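Local coordinates for cyclic nucleotide-binding domain (CNMP-BD) protein (Geobacter metallireducens, PDB 3MDP) that probably binds a small anionic ligand such as a cyclic nucleotide in a double-stranded beta-helix domain and may take part in regulating transcription, at residues S38-E43 / G56-F61; F84-L89 / A135-R140. All blocks are in the same frame, centred on the assembly; numbering follows the deposited sequence.

Contact 1: residues S38-E43 / G56-F61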
ATOM      1  N   SER A  38      21.225  13.826  -7.961  1.00 11.80           N
ATOM      2  CA  SER A  38      21.776  12.509  -7.671  1.00 12.92           C
ATOM      3  C   SER A  38      20.683  11.437  -7.786  1.00 13.77           C
ATOM      4  O   SER A  38      19.497  11.692  -7.519  1.00 14.29           O
ATOM      5  CB  SER A  38      22.447  12.456  -6.289  1.00 11.74           C
ATOM      6  OG  SER A  38      21.547  12.770  -5.255  1.00 14.66           O
ATOM      7  N   VAL A  39      21.073  10.253  -8.257  1.00 13.92           N
ATOM      8  CA  VAL A  39      20.163   9.116  -8.277  1.00 12.85           C
ATOM      9  C   VAL A  39      20.296   8.367  -6.955  1.00 11.31           C
ATOM     10  O   VAL A  39      21.311   7.701  -6.697  1.00 14.85           O
ATOM     11  CB  VAL A  39      20.417   8.155  -9.449  1.00 15.56           C
ATOM     12  CG1 VAL A  39      19.416   6.977  -9.358  1.00 15.24           C
ATOM     13  CG2 VAL A  39      20.304   8.893 -10.779  1.00 11.50           C
ATOM     14  N   ILE A  40      19.265   8.482  -6.127  1.00 12.07           N
ATOM     15  CA  ILE A  40      19.263   7.952  -4.760  1.00 13.75           C
ATOM     16  C   ILE A  40      19.191   6.420  -4.773  1.00 16.55           C
ATOM     17  O   ILE A  40      19.913   5.748  -4.032  1.00 12.84           O
ATOM     18  CB  ILE A  40      18.092   8.536  -3.952  1.00 16.61           C
ATOM     19  CG1 ILE A  40      18.252  10.069  -3.858  1.00 15.39           C
ATOM     20  CG2 ILE A  40      18.014   7.927  -2.519  1.00 13.87           C
ATOM     21  CD1 ILE A  40      17.072  10.782  -3.229  1.00 14.27           C
ATOM     22  N   PHE A  41      18.308   5.880  -5.608  1.00 13.59           N
ATOM     23  CA  PHE A  41      18.291   4.448  -5.883  1.00 15.05           C
ATOM     24  C   PHE A  41      17.702   4.192  -7.262  1.00 13.67           C
ATOM     25  O   PHE A  41      17.028   5.051  -7.816  1.00 14.21           O
ATOM     26  CB  PHE A  41      17.568   3.630  -4.778  1.00 15.49           C
ATOM     27  CG  PHE A  41      16.122   4.022  -4.521  1.00 16.94           C
ATOM     28  CD1 PHE A  41      15.112   3.707  -5.437  1.00 18.06           C
ATOM     29  CD2 PHE A  41      15.761   4.646  -3.337  1.00 18.13           C
ATOM     30  CE1 PHE A  41      13.789   4.040  -5.210  1.00 16.38           C
ATOM     31  CE2 PHE A  41      14.445   4.962  -3.088  1.00 16.35           C
ATOM     32  CZ  PHE A  41      13.440   4.643  -4.027  1.00 17.49           C
ATOM     33  N   LYS A  42      17.973   3.005  -7.790  1.00 16.31           N
ATOM     34  CA  LYS A  42      17.630   2.632  -9.146  1.00 16.88           C
ATOM     35  C   LYS A  42      16.559   1.537  -9.229  1.00 15.55           C
ATOM     36  O   LYS A  42      16.567   0.555  -8.471  1.00 15.77           O
ATOM     37  CB  LYS A  42      18.884   2.123  -9.865  1.00 18.61           C
ATOM     38  CG  LYS A  42      20.015   3.119  -9.912  1.00 23.27           C
ATOM     39  CD  LYS A  42      21.228   2.538 -10.618  1.00 31.91           C
ATOM     40  CE  LYS A  42      22.471   3.384 -10.348  1.00 35.97           C
ATOM     41  NZ  LYS A  42      23.735   2.692 -10.764  1.00 41.52           N
ATOM     42  N   GLU A  43      15.663   1.710 -10.194  1.00 15.20           N
ATOM     43  CA  GLU A  43      14.703   0.674 -10.572  1.00 14.36           C
ATOM     44  C   GLU A  43      15.399  -0.667 -10.749  1.00 13.40           C
ATOM     45  O   GLU A  43      16.484  -0.745 -11.319  1.00 10.94           O
ATOM     46  CB  GLU A  43      14.003   1.057 -11.865  1.00 12.94           C
ATOM     47  CG  GLU A  43      12.835   0.141 -12.248  1.00 16.06           C
ATOM     48  CD  GLU A  43      12.112   0.597 -13.509  1.00 22.20           C
ATOM     49  OE1 GLU A  43      12.380   1.731 -13.978  1.00 27.43           O
ATOM     50  OE2 GLU A  43      11.303  -0.199 -14.056  1.00 21.04           O
ATOM     51  N   GLY A  56      13.775  18.845   1.053  1.00 11.84           N
ATOM     52  CA  GLY A  56      14.001  18.834  -0.378  1.00  9.90           C
ATOM     53  C   GLY A  56      12.890  18.186  -1.177  1.00 11.36           C
ATOM     54  O   GLY A  56      11.700  18.293  -0.843  1.00 10.40           O
ATOM     55  N   GLY A  57      13.274  17.523  -2.260  1.00 12.39           N
ATOM     56  CA  GLY A  57      12.297  17.023  -3.205  1.00 11.71           C
ATOM     57  C   GLY A  57      12.873  15.800  -3.884  1.00 11.30           C
ATOM     58  O   GLY A  57      14.060  15.763  -4.202  1.00 11.64           O
ATOM     59  N   VAL A  58      12.009  14.824  -4.137  0.50  9.74           N
ATOM     60  CA  VAL A  58      12.387  13.606  -4.830  0.50  9.32           C
ATOM     61  C   VAL A  58      11.404  13.303  -5.945  0.50 10.49           C
ATOM     62  O   VAL A  58      10.184  13.478  -5.796  0.50 10.20           O
ATOM     63  CB  VAL A  58      12.497  12.416  -3.861  0.50  8.21           C
ATOM     64  CG1 VAL A  58      12.427  11.065  -4.616  0.50  6.56           C
ATOM     65  CG2 VAL A  58      13.787  12.519  -3.039  0.50  8.47           C
ATOM     66  N   GLU A  59      11.946  12.885  -7.082  0.50 12.06           N
ATOM     67  CA  GLU A  59      11.129  12.380  -8.175  0.50 12.65           C
ATOM     68  C   GLU A  59      11.304  10.871  -8.315  0.50 12.78           C
ATOM     69  O   GLU A  59      12.431  10.354  -8.314  0.50 10.57           O
ATOM     70  CB  GLU A  59      11.489  13.084  -9.480  0.50 13.86           C
ATOM     71  CG  GLU A  59      10.774  14.418  -9.643  0.50 15.58           C
ATOM     72  CD  GLU A  59      10.941  15.024 -11.019  0.50 17.69           C
ATOM     73  OE1 GLU A  59      11.537  14.357 -11.898  0.50 22.43           O
ATOM     74  OE2 GLU A  59      10.473  16.163 -11.216  0.50 11.95           O
ATOM     75  N   LEU A  60      10.186  10.155  -8.410  1.00 13.78           N
ATOM     76  CA  LEU A  60      10.246   8.747  -8.709  1.00 14.08           C
ATOM     77  C   LEU A  60       9.988   8.670 -10.190  1.00 14.64           C
ATOM     78  O   LEU A  60       9.030   9.273 -10.691  1.00 11.43           O
ATOM     79  CB  LEU A  60       9.179   8.005  -7.913  1.00 14.66           C
ATOM     80  CG  LEU A  60       9.294   8.172  -6.402  1.00 17.58           C
ATOM     81  CD1 LEU A  60       8.247   7.316  -5.731  1.00 17.41           C
ATOM     82  CD2 LEU A  60      10.760   7.827  -5.903  1.00 11.78           C
ATOM     83  N   PHE A  61      10.835   7.931 -10.897  1.00 15.57           N
ATOM     84  CA  PHE A  61      10.784   7.906 -12.350  1.00 16.90           C
ATOM     85  C   PHE A  61      11.269   6.588 -12.945  1.00 19.07           C
ATOM     86  O   PHE A  61      11.867   5.761 -12.260  1.00 15.13           O
ATOM     87  CB  PHE A  61      11.645   9.052 -12.887  1.00 16.95           C
ATOM     88  CG  PHE A  61      13.119   8.865 -12.643  1.00 18.57           C
ATOM     89  CD1 PHE A  61      13.674   9.144 -11.394  1.00 17.24           C
ATOM     90  CD2 PHE A  61      13.950   8.396 -13.646  1.00 18.43           C
ATOM     91  CE1 PHE A  61      15.038   8.954 -11.163  1.00 16.94           C
ATOM     92  CE2 PHE A  61      15.314   8.214 -13.420  1.00 18.97           C
ATOM     93  CZ  PHE A  61      15.853   8.491 -12.190  1.00 16.64           C
TER
HETATM   94  O   HOH W   1      14.086   3.546 -13.750  1.00 26.23           O

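Contact 2: residues F84-L89 / A135-R140. With SIN (succinic acid), chain B.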
ATOM      1  N   PHE A  84       9.499   6.938   0.827  1.00 13.06           N
ATOM      2  CA  PHE A  84       9.746   6.365  -0.498  1.00 12.33           C
ATOM      3  C   PHE A  84      10.753   5.231  -0.362  1.00 13.64           C
ATOM      4  O   PHE A  84      11.306   5.029   0.701  1.00 12.94           O
ATOM      5  CB  PHE A  84      10.144   7.459  -1.538  1.00 13.27           C
ATOM      6  CG  PHE A  84      11.466   8.149  -1.253  1.00 11.46           C
ATOM      7  CD1 PHE A  84      11.560   9.132  -0.292  1.00 13.39           C
ATOM      8  CD2 PHE A  84      12.605   7.819  -1.973  1.00 15.68           C
ATOM      9  CE1 PHE A  84      12.796   9.761  -0.015  1.00 15.18           C
ATOM     10  CE2 PHE A  84      13.806   8.463  -1.744  1.00 14.55           C
ATOM     11  CZ  PHE A  84      13.903   9.444  -0.766  1.00 11.03           C
ATOM     12  N   GLY A  85      10.922   4.437  -1.412  1.00 13.26           N
ATOM     13  CA  GLY A  85      11.578   3.133  -1.268  1.00 14.69           C
ATOM     14  C   GLY A  85      10.692   2.086  -0.611  1.00 11.66           C
ATOM     15  O   GLY A  85      11.187   1.172   0.050  1.00 12.56           O
ATOM     16  N   VAL A  86       9.382   2.192  -0.822  1.00 11.98           N
ATOM     17  CA  VAL A  86       8.398   1.348  -0.129  1.00 13.50           C
ATOM     18  C   VAL A  86       8.529  -0.147  -0.453  1.00 12.51           C
ATOM     19  O   VAL A  86       8.148  -1.000   0.356  1.00 12.89           O
ATOM     20  CB  VAL A  86       6.926   1.804  -0.391  1.00 12.96           C
ATOM     21  CG1 VAL A  86       6.681   3.179   0.214  1.00 14.38           C
ATOM     22  CG2 VAL A  86       6.578   1.790  -1.911  1.00 13.14           C
ATOM     23  N   SER A  87       9.081  -0.481  -1.614  1.00 11.96           N
ATOM     24  CA  SER A  87       9.317  -1.908  -1.939  1.00 12.55           C
ATOM     25  C   SER A  87      10.323  -2.610  -1.001  1.00 12.62           C
ATOM     26  O   SER A  87      10.436  -3.832  -1.033  1.00 13.29           O
ATOM     27  CB  SER A  87       9.733  -2.079  -3.401  1.00 14.15           C
ATOM     28  OG  SER A  87       8.633  -1.832  -4.254  1.00 14.57           O
ATOM     29  N   SER A  88      11.023  -1.856  -0.153  0.50 14.64           N
ATOM     30  CA  SER A  88      11.780  -2.482   0.940  0.50 14.69           C
ATOM     31  C   SER A  88      10.886  -3.341   1.851  0.50 14.19           C
ATOM     32  O   SER A  88      11.376  -4.254   2.531  0.50 14.43           O
ATOM     33  CB  SER A  88      12.565  -1.435   1.744  0.50 16.07           C
ATOM     34  OG  SER A  88      11.758  -0.342   2.119  0.50 18.98           O
ATOM     35  N   LEU A  89       9.579  -3.080   1.840  1.00 13.58           N
ATOM     36  CA  LEU A  89       8.623  -3.877   2.610  1.00 13.94           C
ATOM     37  C   LEU A  89       7.530  -4.554   1.749  1.00 14.73           C
ATOM     38  O   LEU A  89       6.604  -5.147   2.307  1.00 14.65           O
ATOM     39  CB  LEU A  89       7.945  -3.012   3.673  1.00 16.06           C
ATOM     40  CG  LEU A  89       8.808  -2.521   4.844  1.00 18.34           C
ATOM     41  CD1 LEU A  89       8.024  -1.551   5.735  1.00 18.03           C
ATOM     42  CD2 LEU A  89       9.299  -3.703   5.618  1.00 21.33           C
ATOM     43  N   ALA A 135      -0.926   2.625   3.758  1.00 12.73           N
ATOM     44  CA  ALA A 135      -1.480   3.976   3.911  1.00 10.78           C
ATOM     45  C   ALA A 135      -0.654   5.038   3.183  1.00 11.49           C
ATOM     46  O   ALA A 135      -1.214   5.961   2.576  1.00 10.85           O
ATOM     47  CB  ALA A 135      -1.645   4.348   5.408  1.00  8.53           C
ATOM     48  N   ALA A 136       0.672   4.927   3.276  1.00 12.16           N
ATOM     49  CA  ALA A 136       1.572   5.873   2.625  1.00 12.73           C
ATOM     50  C   ALA A 136       1.394   5.878   1.103  1.00 12.15           C
ATOM     51  O   ALA A 136       1.334   6.958   0.476  1.00 10.24           O
ATOM     52  CB  ALA A 136       3.018   5.549   2.971  1.00 10.79           C
ATOM     53  N   VAL A 137       1.325   4.693   0.506  0.50 11.61           N
ATOM     54  CA  VAL A 137       1.189   4.602  -0.946  0.50 11.88           C
ATOM     55  C   VAL A 137      -0.207   5.032  -1.384  0.50 12.16           C
ATOM     56  O   VAL A 137      -0.372   5.674  -2.438  0.50 12.61           O
ATOM     57  CB  VAL A 137       1.554   3.195  -1.478  0.50 12.10           C
ATOM     58  CG1 VAL A 137       1.510   3.184  -2.990  0.50  9.85           C
ATOM     59  CG2 VAL A 137       2.949   2.793  -1.017  0.50 12.02           C
ATOM     60  N   LEU A 138      -1.213   4.712  -0.576  1.00 12.58           N
ATOM     61  CA  LEU A 138      -2.577   5.182  -0.840  1.00 14.32           C
ATOM     62  C   LEU A 138      -2.635   6.713  -0.873  1.00 13.83           C
ATOM     63  O   LEU A 138      -3.292   7.291  -1.723  1.00 14.54           O
ATOM     64  CB  LEU A 138      -3.552   4.645   0.213  1.00 14.25           C
ATOM     65  CG  LEU A 138      -5.024   5.023   0.066  1.00 15.35           C
ATOM     66  CD1 LEU A 138      -5.669   4.511  -1.265  1.00 11.35           C
ATOM     67  CD2 LEU A 138      -5.780   4.496   1.264  1.00 11.00           C
ATOM     68  N   ALA A 139      -1.938   7.344   0.057  1.00 13.26           N
ATOM     69  CA  ALA A 139      -1.932   8.806   0.208  1.00 16.13           C
ATOM     70  C   ALA A 139      -1.273   9.513  -0.972  1.00 15.64           C
ATOM     71  O   ALA A 139      -1.523  10.692  -1.195  1.00 14.68           O
ATOM     72  CB  ALA A 139      -1.220   9.205   1.534  1.00 14.69           C
ATOM     73  N   ARG A 140      -0.465   8.800  -1.761  1.00 15.76           N
ATOM     74  CA  ARG A 140       0.162   9.396  -2.961  1.00 14.04           C
ATOM     75  C   ARG A 140      -0.834   9.875  -4.015  1.00 18.11           C
ATOM     76  O   ARG A 140      -0.493  10.731  -4.838  1.00 16.32           O
ATOM     77  CB  ARG A 140       1.135   8.418  -3.620  1.00 12.71           C
ATOM     78  CG  ARG A 140       2.368   8.212  -2.812  1.00 11.19           C
ATOM     79  CD  ARG A 140       3.240   7.149  -3.407  1.00 15.23           C
ATOM     80  NE  ARG A 140       4.495   7.001  -2.682  1.00 14.01           N
ATOM     81  CZ  ARG A 140       5.462   6.160  -3.030  1.00 15.09           C
ATOM     82  NH1 ARG A 140       5.336   5.369  -4.104  1.00 13.35           N
ATOM     83  NH2 ARG A 140       6.560   6.115  -2.316  1.00 13.37           N
TER
HETATM   84  C1  SIN B 142       8.685   4.048  -4.263  1.00 23.38           C
HETATM   85  O1  SIN B 142       8.659   4.471  -3.068  1.00 17.11           O
HETATM   86  O2  SIN B 142       7.611   3.848  -4.890  1.00 18.62           O
HETATM   87  C2  SIN B 142      10.010   3.742  -4.942  1.00 20.29           C
HETATM   88  C3  SIN B 142       9.970   2.458  -5.749  1.00 19.28           C
HETATM   89  C4  SIN B 142       9.631   1.271  -4.894  1.00 19.08           C
HETATM   90  O3  SIN B 142       9.824   1.326  -3.664  1.00 16.02           O
HETATM   91  O4  SIN B 142       9.156   0.204  -5.429  1.00 22.89           O

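Contact 1: residues S38-E43 / G56-F61
Ile-40 and Val-58 meet methyl to methyl, CD1 of the isoleucine lying 3.7 Å from CG2 of the valine, and the two side chains run at a slant to one another. The isoleucine extends its longer branch toward the other strand, with CG1 anti to the carbonyl carbon (chi1 -62°) and CD1 at the far end of a nearly straight chi2. Val-58, modelled in two conformers, presents CG2 in the one described here. The pair illustrates how next-but-one strands of a sheet can touch through side chains, without pairing directly: strand 98-101 runs antiparallel between 39-41 and 58-61, which therefore point roughly the same way, residues 40-43 and 58-61 being 21° apart in direction. Ile-40 and Phe-41 both face Ala-99 of that middle strand, a classic beta bulge.

Toward the other end of the contact, the CB of Phe-61 points away from 38-43, yet its ring swings back until CZ stands 4.7 Å from Val-39 CG2, a loose approach. Glu-59 O lies at the edge of this ring, in its plane, while Arg-100 makes a cation-pi contact with it. Glu-43 holds its chain extended, bringing OE1 to 4.4 Å from Phe-61 O. A water spans the two acceptors, donating to Glu-43 OE1 at 2.5 Å, a rather short separation, and, weakly, to Phe-61 O at 3.5 Å.

The chemistry is thus divided between a methyl contact and a water whose two protons reconcile a carboxylate with a carbonyl. Both are slight, consistent with strand spacing set largely by backbone pairing with 98-101.

Contact 2: residues F84-L89 / A135-R140
Phe-84 meets Arg-140 through its backbone, CA lying 3.7 Å from NH2 at the guanidinium edge, where 84-89 opens what fits the phosphate-binding cassette of cyclic nucleotide-binding domains. The arginine, extended from CG to NE, reaches here from the C-terminal segment 135-140, and NH2 also bonds to Ile-83 O. A succinate, probably from the crystallisation liquor, occupies the site. Arg-140 NH1 donates to SIN O2 and NH2 to SIN O1, at 170° and 176°, so both oxygens of one carboxylate are gripped side by side. A methionine in place of Arg-140 would probably leave that carboxylate without its cation and Ile-83 O without this donor.

Gly-85 has a positive phi and offers N to SIN O1 in a weak bond of 2.8 Å. Val-86 N follows with a much straighter bond to the same oxygen, 3.3 Å long, while its CG2 packs 3.9 Å from Val-137 CG2, in the Val-137 conformer described. Leu-138 of the second subunit packs against Val-86 and Ser-87. At Ser-87 the second carboxylate is held, N donating to SIN O3 at 2.8 Å; OG also approaches SIN O4, at a doubtfully short distance. Thr-96 OG1 bonds to the ligand as well. Ser-88, in the conformer described, closes the 3-10 turn by double donation to Gly-85 O, from N at 3.0 Å and from OG at 2.6 Å.

How the contacts relate
Contact 1 closes along the chain before contact 2 opens, and their centres lie 14 Å apart. Contact 1 lies within one sheet of the double-stranded beta-helix, that of strands 39-41, 98-101, 58-61 and 74-78, whereas contact 2 runs from strand 83-84 on the edge of the other sheet to the C-terminal helix 123-139. Their side chains nevertheless touch. Phe-41 CE2 packs 3.6 Å from Phe-84 CD2, Val-58 CG2 lies 3.8 Å from Phe-84 CZ, and Leu-60 CD1 sits 3.9 Å from Arg-140 NH1. The apolar packing thus appears to run up to the ligand-binding arginine.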